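Local structure of PrgX (Enterococcus faecalis, 2AWI) at residues T105-F110 / C153-N158. The protein acts as the receptor for the peptide sex pheromone cCF10 and is a probable DNA-binding repressor in the regulation of conjugation. The protein carries 1 engineered substitution. Sequence-based numbering, arbitrary orientation.
Sequences TSLQYF and CEIVSN. Engineered in segment 153-158: Cys153 (natural residue Tyr).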
loop_
_atom_site.group_PDB
_atom_site.type_symbol
_atom_site.label_atom_id
_atom_site.label_comp_id
_atom_site.label_asym_id
_atom_site.label_seq_id
_atom_site.Cartn_x
_atom_site.Cartn_y
_atom_site.Cartn_z
ATOM N N THR A 105 -40.010 35.384 10.927
ATOM C CA THR A 105 -39.620 36.759 11.225
ATOM C C THR A 105 -38.466 37.167 10.313
ATOM O O THR A 105 -38.416 38.291 9.807
ATOM C CB THR A 105 -39.155 36.893 12.691
ATOM O OG1 THR A 105 -40.201 36.453 13.566
ATOM C CG2 THR A 105 -38.802 38.342 13.014
ATOM N N SER A 106 -37.537 36.237 10.115
ATOM C CA SER A 106 -36.376 36.470 9.270
ATOM C C SER A 106 -35.770 35.131 8.879
ATOM O O SER A 106 -36.076 34.099 9.484
ATOM C CB SER A 106 -35.327 37.302 10.018
ATOM O OG SER A 106 -34.724 36.559 11.066
ATOM N N LEU A 107 -34.908 35.158 7.867
ATOM C CA LEU A 107 -34.250 33.954 7.402
ATOM C C LEU A 107 -33.448 33.330 8.540
ATOM O O LEU A 107 -33.323 32.112 8.618
ATOM C CB LEU A 107 -33.342 34.279 6.220
ATOM C CG LEU A 107 -34.086 34.792 4.985
ATOM C CD1 LEU A 107 -33.086 35.208 3.923
ATOM C CD2 LEU A 107 -35.024 33.712 4.456
ATOM N N GLN A 108 -32.911 34.160 9.428
ATOM C CA GLN A 108 -32.141 33.642 10.553
ATOM C C GLN A 108 -33.057 32.806 11.439
ATOM O O GLN A 108 -32.784 31.638 11.695
ATOM C CB GLN A 108 -31.521 34.791 11.354
ATOM C CG GLN A 108 -30.384 35.487 10.627
ATOM C CD GLN A 108 -29.142 34.613 10.516
ATOM O OE1 GLN A 108 -28.307 34.807 9.632
ATOM N NE2 GLN A 108 -29.012 33.652 11.426
ATOM N N TYR A 109 -34.154 33.402 11.900
ATOM C CA TYR A 109 -35.103 32.677 12.743
ATOM C C TYR A 109 -35.610 31.412 12.064
ATOM O O TYR A 109 -35.864 30.405 12.726
ATOM C CB TYR A 109 -36.284 33.573 13.126
ATOM C CG TYR A 109 -36.003 34.434 14.338
ATOM C CD1 TYR A 109 -35.828 33.858 15.596
ATOM C CD2 TYR A 109 -35.861 35.816 14.220
ATOM C CE1 TYR A 109 -35.514 34.637 16.708
ATOM C CE2 TYR A 109 -35.547 36.605 15.326
ATOM C CZ TYR A 109 -35.372 36.008 16.564
ATOM O OH TYR A 109 -35.038 36.781 17.651
ATOM N N PHE A 110 -35.761 31.444 10.745
ATOM C CA PHE A 110 -36.216 30.237 10.076
ATOM C C PHE A 110 -35.142 29.180 10.263
ATOM O O PHE A 110 -35.437 28.036 10.601
ATOM C CB PHE A 110 -36.450 30.468 8.583
ATOM C CG PHE A 110 -37.122 29.309 7.904
ATOM C CD1 PHE A 110 -38.367 28.867 8.343
ATOM C CD2 PHE A 110 -36.503 28.643 6.852
ATOM C CE1 PHE A 110 -38.988 27.774 7.744
ATOM C CE2 PHE A 110 -37.115 27.546 6.245
ATOM C CZ PHE A 110 -38.360 27.112 6.693
ATOM N N CYS A 153 -28.252 29.522 1.847
ATOM C CA CYS A 153 -27.549 28.258 1.690
ATOM C C CYS A 153 -27.461 27.524 3.029
ATOM O O CYS A 153 -27.326 26.307 3.067
ATOM C CB CYS A 153 -26.161 28.492 1.094
ATOM S SG CYS A 153 -26.232 28.874 -0.683
ATOM N N GLU A 154 -27.558 28.261 4.130
ATOM C CA GLU A 154 -27.521 27.631 5.445
ATOM C C GLU A 154 -28.873 26.941 5.616
ATOM O O GLU A 154 -28.950 25.787 6.035
ATOM C CB GLU A 154 -27.313 28.677 6.546
ATOM C CG GLU A 154 -27.069 28.085 7.927
ATOM C CD GLU A 154 -26.919 29.148 9.007
ATOM O OE1 GLU A 154 -26.084 30.072 8.835
ATOM O OE2 GLU A 154 -27.635 29.061 10.032
ATOM N N ILE A 155 -29.938 27.665 5.280
ATOM C CA ILE A 155 -31.297 27.131 5.366
ATOM C C ILE A 155 -31.417 25.852 4.533
ATOM O O ILE A 155 -31.923 24.835 5.002
ATOM C CB ILE A 155 -32.327 28.178 4.865
ATOM C CG1 ILE A 155 -32.568 29.219 5.964
ATOM C CG2 ILE A 155 -33.616 27.492 4.439
ATOM C CD1 ILE A 155 -33.461 30.376 5.554
ATOM N N VAL A 156 -30.937 25.902 3.297
ATOM C CA VAL A 156 -30.999 24.734 2.427
ATOM C C VAL A 156 -30.328 23.521 3.060
ATOM O O VAL A 156 -30.815 22.398 2.946
ATOM C CB VAL A 156 -30.344 25.023 1.070
ATOM C CG1 VAL A 156 -29.641 23.782 0.551
ATOM C CG2 VAL A 156 -31.414 25.459 0.082
ATOM N N SER A 157 -29.196 23.758 3.712
ATOM C CA SER A 157 -28.447 22.698 4.369
ATOM C C SER A 157 -29.261 22.123 5.525
ATOM O O SER A 157 -29.301 20.910 5.732
ATOM C CB SER A 157 -27.125 23.256 4.892
ATOM O OG SER A 157 -26.385 22.254 5.568
ATOM N N ASN A 158 -29.904 23.010 6.279
ATOM C CA ASN A 158 -30.729 22.609 7.413
ATOM C C ASN A 158 -31.916 21.766 6.928
ATOM O O ASN A 158 -32.345 20.838 7.615
ATOM C CB ASN A 158 -31.247 23.851 8.150
ATOM C CG ASN A 158 -30.135 24.656 8.814
ATOM O OD1 ASN A 158 -30.311 25.836 9.124
ATOM N ND2 ASN A 158 -28.997 24.018 9.053
#
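Ile155 reaches from helix 150-159 into the angle between Leu107 and Phe110 on the first turn of helix 107-122, a worked example of how one branched side chain can join two helices of an all-helical, TPR-like regulatory domain. The tight part of the contact is almost entirely the work of this isoleucine. Its CG1 lies anti to the carbonyl carbon (chi1 -79°) and the chain runs on extended, which carries the CD1 methyl across to 3.8 Å from Leu107 CD2. The same methyl comes 3.7 Å from Phe110 CD2. Both side chains cross the isoleucine roughly at right angles. Phe110 swings its ring across because CG is anti to the backbone N (chi1 -171°), and it presents its edge rather than a face: the second branch of Ile155, CG2, sits near the ring plane, 3.9 Å from Phe110 CE2. Leu104 and Leu138 also pack against the Phe110 side chain, and Tyr142 touches Ile155, so helix 128-142 contributes to the apolar surroundings.

On the flank of Gln108, Glu154 and Asn158 the two segments stand farther apart and polar groups take over. Glu154 and Asn158 are partly exposed, and no hydrogen bond passes directly between the segments. The two helices are linked instead from the next turn of helix 107-122, where Ser111 OG bonds to both Glu154 OE2 and Asn158 OD1, while Lys79 of helix 74-87 adds a salt bridge to the same carboxylate oxygen. Ser106 N-caps the leucine-bearing turn through a weak but straight bond from Tyr109 N to its OG. Back in the tight part, that turn also sets one polar atom in van der Waals contact with the isoleucine: the carbonyl oxygen of Leu107, 3.5 Å from Ile155 CD1.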